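Local structure of metalloregulator ScaR (Streptococcus gordonii, 3HRS) at residues R76-H85 against L112-P123. The protein probably binds DNA as a homodimeric, manganese-activated transcriptional repressor of the DtxR/MntR family. Sequence-based numbering, arbitrary orientation.
Sequences RLIEVFLVHH and LDQLLDYPKACP. With SO4 (sulfate ion), chain C.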
ATOM      1  N   ARG A  76       8.315  -6.074  -8.222  1.00 52.19           N
ATOM      2  CA  ARG A  76       9.525  -5.281  -8.362  1.00 48.20           C
ATOM      3  C   ARG A  76       9.303  -3.763  -8.205  1.00 53.41           C
ATOM      4  O   ARG A  76      10.158  -3.074  -7.685  1.00 52.32           O
ATOM      5  CB  ARG A  76      10.298  -5.626  -9.643  1.00 38.66           C
ATOM      6  CG  ARG A  76      10.910  -7.008  -9.559  1.00 48.92           C
ATOM      7  CD  ARG A  76      11.229  -7.667 -10.910  1.00 57.58           C
ATOM      8  NE  ARG A  76      11.721  -9.024 -10.670  1.00 66.56           N
ATOM      9  CZ  ARG A  76      12.241  -9.826 -11.596  1.00 66.60           C
ATOM     10  NH1 ARG A  76      12.360  -9.424 -12.858  1.00 65.51           N
ATOM     11  NH2 ARG A  76      12.651 -11.040 -11.251  1.00 59.13           N
ATOM     12  N   LEU A  77       8.180  -3.213  -8.647  1.00 53.97           N
ATOM     13  CA  LEU A  77       8.005  -1.788  -8.400  1.00 51.67           C
ATOM     14  C   LEU A  77       7.781  -1.495  -6.893  1.00 57.67           C
ATOM     15  O   LEU A  77       8.326  -0.545  -6.362  1.00 57.86           O
ATOM     16  CB  LEU A  77       6.920  -1.180  -9.272  1.00 46.54           C
ATOM     17  CG  LEU A  77       7.164  -1.090 -10.779  1.00 49.47           C
ATOM     18  CD1 LEU A  77       5.844  -0.877 -11.555  1.00 49.57           C
ATOM     19  CD2 LEU A  77       8.075   0.025 -11.056  1.00 50.48           C
ATOM     20  N   ILE A  78       7.025  -2.338  -6.202  1.00 56.14           N
ATOM     21  CA  ILE A  78       6.896  -2.203  -4.757  1.00 48.86           C
ATOM     22  C   ILE A  78       8.282  -2.353  -4.121  1.00 60.13           C
ATOM     23  O   ILE A  78       8.648  -1.633  -3.195  1.00 58.76           O
ATOM     24  CB  ILE A  78       5.931  -3.249  -4.146  1.00 50.67           C
ATOM     25  CG1 ILE A  78       4.496  -3.072  -4.674  1.00 63.48           C
ATOM     26  CG2 ILE A  78       5.875  -3.113  -2.670  1.00 49.36           C
ATOM     27  CD1 ILE A  78       4.042  -1.645  -4.661  1.00 66.81           C
ATOM     28  N   GLU A  79       9.067  -3.294  -4.617  1.00 69.71           N
ATOM     29  CA  GLU A  79      10.401  -3.465  -4.062  1.00 65.30           C
ATOM     30  C   GLU A  79      11.143  -2.145  -4.188  1.00 55.65           C
ATOM     31  O   GLU A  79      11.560  -1.594  -3.183  1.00 51.90           O
ATOM     32  CB  GLU A  79      11.160  -4.577  -4.766  1.00 71.97           C
ATOM     33  CG  GLU A  79      12.598  -4.704  -4.326  1.00 87.00           C
ATOM     34  CD  GLU A  79      12.772  -5.726  -3.234  1.00 99.95           C
ATOM     35  OE1 GLU A  79      13.897  -5.809  -2.679  1.00102.75           O
ATOM     36  OE2 GLU A  79      11.785  -6.451  -2.949  1.00102.96           O
ATOM     37  N   VAL A  80      11.287  -1.648  -5.424  1.00 50.08           N
ATOM     38  CA  VAL A  80      11.934  -0.369  -5.696  1.00 42.67           C
ATOM     39  C   VAL A  80      11.361   0.762  -4.855  1.00 49.40           C
ATOM     40  O   VAL A  80      12.101   1.584  -4.363  1.00 53.26           O
ATOM     41  CB  VAL A  80      11.771   0.075  -7.145  1.00 46.69           C
ATOM     42  CG1 VAL A  80      12.168   1.574  -7.302  1.00 32.34           C
ATOM     43  CG2 VAL A  80      12.598  -0.806  -8.062  1.00 51.58           C
ATOM     44  N   PHE A  81      10.047   0.828  -4.698  1.00 46.57           N
ATOM     45  CA  PHE A  81       9.492   1.909  -3.892  1.00 52.56           C
ATOM     46  C   PHE A  81       9.939   1.783  -2.432  1.00 53.58           C
ATOM     47  O   PHE A  81      10.411   2.734  -1.857  1.00 51.93           O
ATOM     48  CB  PHE A  81       7.956   1.992  -4.007  1.00 43.53           C
ATOM     49  CG  PHE A  81       7.312   2.960  -3.036  1.00 44.80           C
ATOM     50  CD1 PHE A  81       7.357   4.328  -3.261  1.00 46.91           C
ATOM     51  CD2 PHE A  81       6.634   2.494  -1.909  1.00 44.32           C
ATOM     52  CE1 PHE A  81       6.732   5.222  -2.373  1.00 52.99           C
ATOM     53  CE2 PHE A  81       6.000   3.378  -1.018  1.00 39.07           C
ATOM     54  CZ  PHE A  81       6.048   4.739  -1.247  1.00 43.75           C
ATOM     55  N   LEU A  82       9.790   0.603  -1.845  1.00 54.71           N
ATOM     56  CA  LEU A  82      10.069   0.422  -0.430  1.00 53.94           C
ATOM     57  C   LEU A  82      11.502   0.736  -0.053  1.00 67.68           C
ATOM     58  O   LEU A  82      11.753   1.414   0.962  1.00 72.04           O
ATOM     59  CB  LEU A  82       9.709  -0.985   0.035  1.00 54.36           C
ATOM     60  CG  LEU A  82       8.195  -1.205  -0.055  1.00 61.76           C
ATOM     61  CD1 LEU A  82       7.805  -2.470   0.682  1.00 56.81           C
ATOM     62  CD2 LEU A  82       7.456   0.017   0.499  1.00 56.86           C
ATOM     63  N   VAL A  83      12.451   0.258  -0.854  1.00 58.51           N
ATOM     64  CA  VAL A  83      13.837   0.471  -0.474  1.00 49.80           C
ATOM     65  C   VAL A  83      14.348   1.860  -0.828  1.00 57.15           C
ATOM     66  O   VAL A  83      14.964   2.512   0.011  1.00 75.09           O
ATOM     67  CB  VAL A  83      14.799  -0.665  -0.914  1.00 45.86           C
ATOM     68  CG1 VAL A  83      14.104  -1.650  -1.810  1.00 50.17           C
ATOM     69  CG2 VAL A  83      16.064  -0.097  -1.557  1.00 40.77           C
ATOM     70  N   HIS A  84      14.073   2.340  -2.031  1.00 49.51           N
ATOM     71  CA  HIS A  84      14.507   3.696  -2.396  1.00 51.78           C
ATOM     72  C   HIS A  84      13.766   4.883  -1.763  1.00 55.97           C
ATOM     73  O   HIS A  84      14.351   5.939  -1.499  1.00 66.43           O
ATOM     74  CB  HIS A  84      14.518   3.855  -3.892  1.00 47.55           C
ATOM     75  CG  HIS A  84      15.612   3.087  -4.547  1.00 60.49           C
ATOM     76  ND1 HIS A  84      16.003   3.306  -5.853  1.00 62.64           N
ATOM     77  CD2 HIS A  84      16.419   2.108  -4.069  1.00 54.31           C
ATOM     78  CE1 HIS A  84      17.001   2.498  -6.155  1.00 52.28           C
ATOM     79  NE2 HIS A  84      17.271   1.759  -5.089  1.00 58.69           N
ATOM     80  N   HIS A  85      12.484   4.740  -1.532  1.00 54.53           N
ATOM     81  CA  HIS A  85      11.733   5.898  -1.069  1.00 52.41           C
ATOM     82  C   HIS A  85      11.609   5.829   0.425  1.00 49.53           C
ATOM     83  O   HIS A  85      11.788   6.845   1.084  1.00 61.72           O
ATOM     84  CB  HIS A  85      10.356   6.003  -1.752  1.00 45.81           C
ATOM     85  CG  HIS A  85      10.431   6.556  -3.137  1.00 51.29           C
ATOM     86  ND1 HIS A  85       9.538   7.496  -3.619  1.00 61.35           N
ATOM     87  CD2 HIS A  85      11.310   6.322  -4.141  1.00 43.33           C
ATOM     88  CE1 HIS A  85       9.861   7.810  -4.864  1.00 57.61           C
ATOM     89  NE2 HIS A  85      10.931   7.112  -5.205  1.00 52.30           N
ATOM     90  N   LEU A 112       2.419   4.286  -9.259  1.00 55.27           N
ATOM     91  CA  LEU A 112       3.692   4.002  -8.639  1.00 50.22           C
ATOM     92  C   LEU A 112       4.803   4.037  -9.660  1.00 54.80           C
ATOM     93  O   LEU A 112       5.845   4.620  -9.424  1.00 54.29           O
ATOM     94  CB  LEU A 112       3.671   2.613  -8.019  1.00 47.64           C
ATOM     95  CG  LEU A 112       4.328   2.454  -6.647  1.00 55.82           C
ATOM     96  CD1 LEU A 112       5.178   1.219  -6.666  1.00 50.81           C
ATOM     97  CD2 LEU A 112       5.147   3.702  -6.214  1.00 47.80           C
ATOM     98  N   ASP A 113       4.574   3.386 -10.791  1.00 61.89           N
ATOM     99  CA  ASP A 113       5.589   3.275 -11.835  1.00 66.39           C
ATOM    100  C   ASP A 113       6.006   4.661 -12.260  1.00 64.23           C
ATOM    101  O   ASP A 113       7.181   4.960 -12.373  1.00 70.90           O
ATOM    102  CB  ASP A 113       5.019   2.520 -13.038  1.00 68.85           C
ATOM    103  CG  ASP A 113       6.083   2.099 -14.036  1.00 66.74           C
ATOM    104  OD1 ASP A 113       7.268   1.955 -13.667  1.00 64.63           O
ATOM    105  OD2 ASP A 113       5.718   1.887 -15.205  1.00 68.54           O
ATOM    106  N   GLN A 114       5.018   5.506 -12.492  1.00 64.18           N
ATOM    107  CA  GLN A 114       5.263   6.863 -12.910  1.00 61.31           C
ATOM    108  C   GLN A 114       6.018   7.625 -11.821  1.00 58.60           C
ATOM    109  O   GLN A 114       6.958   8.377 -12.104  1.00 58.02           O
ATOM    110  CB  GLN A 114       3.946   7.565 -13.200  1.00 60.56           C
ATOM    111  CG  GLN A 114       4.174   8.929 -13.773  1.00 82.39           C
ATOM    112  CD  GLN A 114       2.909   9.595 -14.260  1.00 95.51           C
ATOM    113  OE1 GLN A 114       1.813   9.308 -13.779  1.00 95.61           O
ATOM    114  NE2 GLN A 114       3.058  10.496 -15.227  1.00101.30           N
ATOM    115  N   LEU A 115       5.592   7.446 -10.575  1.00 47.12           N
ATOM    116  CA  LEU A 115       6.227   8.132  -9.457  1.00 51.60           C
ATOM    117  C   LEU A 115       7.719   7.797  -9.383  1.00 55.73           C
ATOM    118  O   LEU A 115       8.543   8.665  -9.091  1.00 66.22           O
ATOM    119  CB  LEU A 115       5.574   7.709  -8.156  1.00 50.95           C
ATOM    120  CG  LEU A 115       6.218   8.404  -6.978  1.00 51.25           C
ATOM    121  CD1 LEU A 115       6.139   9.881  -7.261  1.00 51.27           C
ATOM    122  CD2 LEU A 115       5.516   8.022  -5.657  1.00 48.26           C
ATOM    123  N   LEU A 116       8.040   6.532  -9.645  1.00 46.72           N
ATOM    124  CA  LEU A 116       9.395   6.032  -9.575  1.00 49.50           C
ATOM    125  C   LEU A 116      10.174   6.378 -10.837  1.00 54.68           C
ATOM    126  O   LEU A 116      11.359   6.066 -10.945  1.00 51.79           O
ATOM    127  CB  LEU A 116       9.397   4.521  -9.366  1.00 47.31           C
ATOM    128  CG  LEU A 116       8.683   3.945  -8.144  1.00 49.99           C
ATOM    129  CD1 LEU A 116       9.025   2.473  -8.041  1.00 55.46           C
ATOM    130  CD2 LEU A 116       9.058   4.651  -6.850  1.00 45.26           C
ATOM    131  N   ASP A 117       9.510   7.035 -11.781  1.00 52.68           N
ATOM    132  CA  ASP A 117      10.148   7.454 -13.025  1.00 50.44           C
ATOM    133  C   ASP A 117      10.576   6.282 -13.889  1.00 57.52           C
ATOM    134  O   ASP A 117      11.665   6.296 -14.471  1.00 68.73           O
ATOM    135  CB  ASP A 117      11.341   8.371 -12.759  1.00 60.64           C
ATOM    136  CG  ASP A 117      11.744   9.190 -13.988  1.00 75.37           C
ATOM    137  OD1 ASP A 117      10.985   9.211 -14.996  1.00 70.49           O
ATOM    138  OD2 ASP A 117      12.833   9.814 -13.939  1.00 78.07           O
ATOM    139  N   TYR A 118       9.714   5.272 -13.960  1.00 55.75           N
ATOM    140  CA  TYR A 118       9.865   4.146 -14.889  1.00 58.60           C
ATOM    141  C   TYR A 118      11.192   3.402 -14.799  1.00 57.47           C
ATOM    142  O   TYR A 118      11.957   3.371 -15.767  1.00 56.75           O
ATOM    143  CB  TYR A 118       9.592   4.594 -16.321  1.00 54.36           C
ATOM    144  CG  TYR A 118       8.317   5.384 -16.425  1.00 66.24           C
ATOM    145  CD1 TYR A 118       8.348   6.772 -16.455  1.00 65.13           C
ATOM    146  CD2 TYR A 118       7.077   4.752 -16.465  1.00 69.37           C
ATOM    147  CE1 TYR A 118       7.201   7.508 -16.547  1.00 61.72           C
ATOM    148  CE2 TYR A 118       5.899   5.491 -16.553  1.00 64.78           C
ATOM    149  CZ  TYR A 118       5.973   6.874 -16.584  1.00 71.69           C
ATOM    150  OH  TYR A 118       4.828   7.656 -16.652  1.00 78.26           O
ATOM    151  N   PRO A 119      11.459   2.789 -13.630  1.00 53.30           N
ATOM    152  CA  PRO A 119      12.683   1.992 -13.426  1.00 52.59           C
ATOM    153  C   PRO A 119      12.679   0.708 -14.264  1.00 55.76           C
ATOM    154  O   PRO A 119      11.747  -0.091 -14.185  1.00 60.47           O
ATOM    155  CB  PRO A 119      12.646   1.623 -11.941  1.00 49.70           C
ATOM    156  CG  PRO A 119      11.333   2.211 -11.375  1.00 46.90           C
ATOM    157  CD  PRO A 119      10.520   2.737 -12.488  1.00 38.57           C
ATOM    158  N   LYS A 120      13.728   0.506 -15.045  1.00 55.72           N
ATOM    159  CA  LYS A 120      13.866  -0.700 -15.832  1.00 63.24           C
ATOM    160  C   LYS A 120      14.408  -1.883 -15.012  1.00 66.89           C
ATOM    161  O   LYS A 120      14.639  -2.963 -15.557  1.00 75.44           O
ATOM    162  CB  LYS A 120      14.759  -0.423 -17.043  1.00 69.12           C
ATOM    163  CG  LYS A 120      14.025   0.237 -18.228  1.00 79.24           C
ATOM    164  CD  LYS A 120      14.839   1.389 -18.838  1.00 90.79           C
ATOM    165  CE  LYS A 120      16.339   1.355 -18.440  1.00156.05           C
ATOM    166  NZ  LYS A 120      17.224   0.418 -19.219  1.00153.63           N
ATOM    167  N   ALA A 121      14.585  -1.697 -13.707  1.00 54.38           N
ATOM    168  CA  ALA A 121      15.097  -2.774 -12.865  1.00 55.35           C
ATOM    169  C   ALA A 121      14.941  -2.495 -11.373  1.00 53.16           C
ATOM    170  O   ALA A 121      15.119  -1.353 -10.947  1.00 63.39           O
ATOM    171  CB  ALA A 121      16.552  -3.012 -13.188  1.00 53.09           C
ATOM    172  N   CYS A 122      14.611  -3.531 -10.587  1.00 40.18           N
ATOM    173  CA  CYS A 122      14.552  -3.399  -9.127  1.00 47.11           C
ATOM    174  C   CYS A 122      15.974  -3.515  -8.532  1.00 65.09           C
ATOM    175  O   CYS A 122      16.919  -3.909  -9.230  1.00 65.65           O
ATOM    176  CB  CYS A 122      13.641  -4.449  -8.504  1.00 40.26           C
ATOM    177  SG  CYS A 122      14.226  -6.150  -8.653  1.00 64.36           S
ATOM    178  N   PRO A 123      16.136  -3.184  -7.238  1.00 71.68           N
ATOM    179  CA  PRO A 123      17.505  -3.146  -6.691  1.00 74.06           C
ATOM    180  C   PRO A 123      18.278  -4.477  -6.781  1.00 77.05           C
ATOM    181  O   PRO A 123      19.500  -4.445  -6.667  1.00 85.24           O
ATOM    182  CB  PRO A 123      17.305  -2.730  -5.220  1.00 63.48           C
ATOM    183  CG  PRO A 123      15.896  -2.176  -5.157  1.00 67.82           C
ATOM    184  CD  PRO A 123      15.121  -2.935  -6.200  1.00 69.84           C
TER
HETATM  185  S   SO4 C 216      13.594 -13.433  -8.633  1.00102.22           S
HETATM  186  O1  SO4 C 216      14.871 -12.907  -9.134  1.00100.60           O
HETATM  187  O2  SO4 C 216      13.020 -14.276  -9.677  1.00107.41           O
HETATM  188  O3  SO4 C 216      13.786 -14.247  -7.424  1.00 93.67           O
HETATM  189  O4  SO4 C 216      12.685 -12.312  -8.341  1.00 97.36           O
HETATM  190  O   HOH W   1      11.078   8.202  -7.890  1.00 54.96           O
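L116 splits its two methyls across segment 76-85: CD1 packs on V80 CG1 (3.4 Å), while CD2 makes a CH-pi contact over one face of the H85 imidazole, 3.8 Å from its centroid and 25° off the ring normal. The same CD2 meets the F81 ring edge, near its plane and 4.0 Å from F81 CD1. A water in the imidazole plane links H85 NE2 (2.9 Å) to L115 O. L112 forks against helix 62-84, CD1 3.7 Å from I78 CD1 and CD2 3.7 Å from F81 CD1. L77 CD2 lies 3.3 Å from D113 OD1 and packs on P119 CD; D113 OD2 is salt-bridged to R73. V80 CG1 stands anti to the backbone N (chi1 166°), which directs CG2 at C122 CA and P123 CD. C122 SG lies 3.5 Å from R76 CG; R76 NH2 donates to O4 of a sulfate, probably from the crystallisation liquor, at 168°, while NH1 is held by T127 O and a salt bridge to E137. E79 and C122 are zinc ligands with H124 and D159, but this chain holds no metal. A Schellman motif at D117 ends helix 106-115; the loop returns across helix 62-84, helix 90-101 touches E79 and V83, and F81 meets F81 of the second subunit.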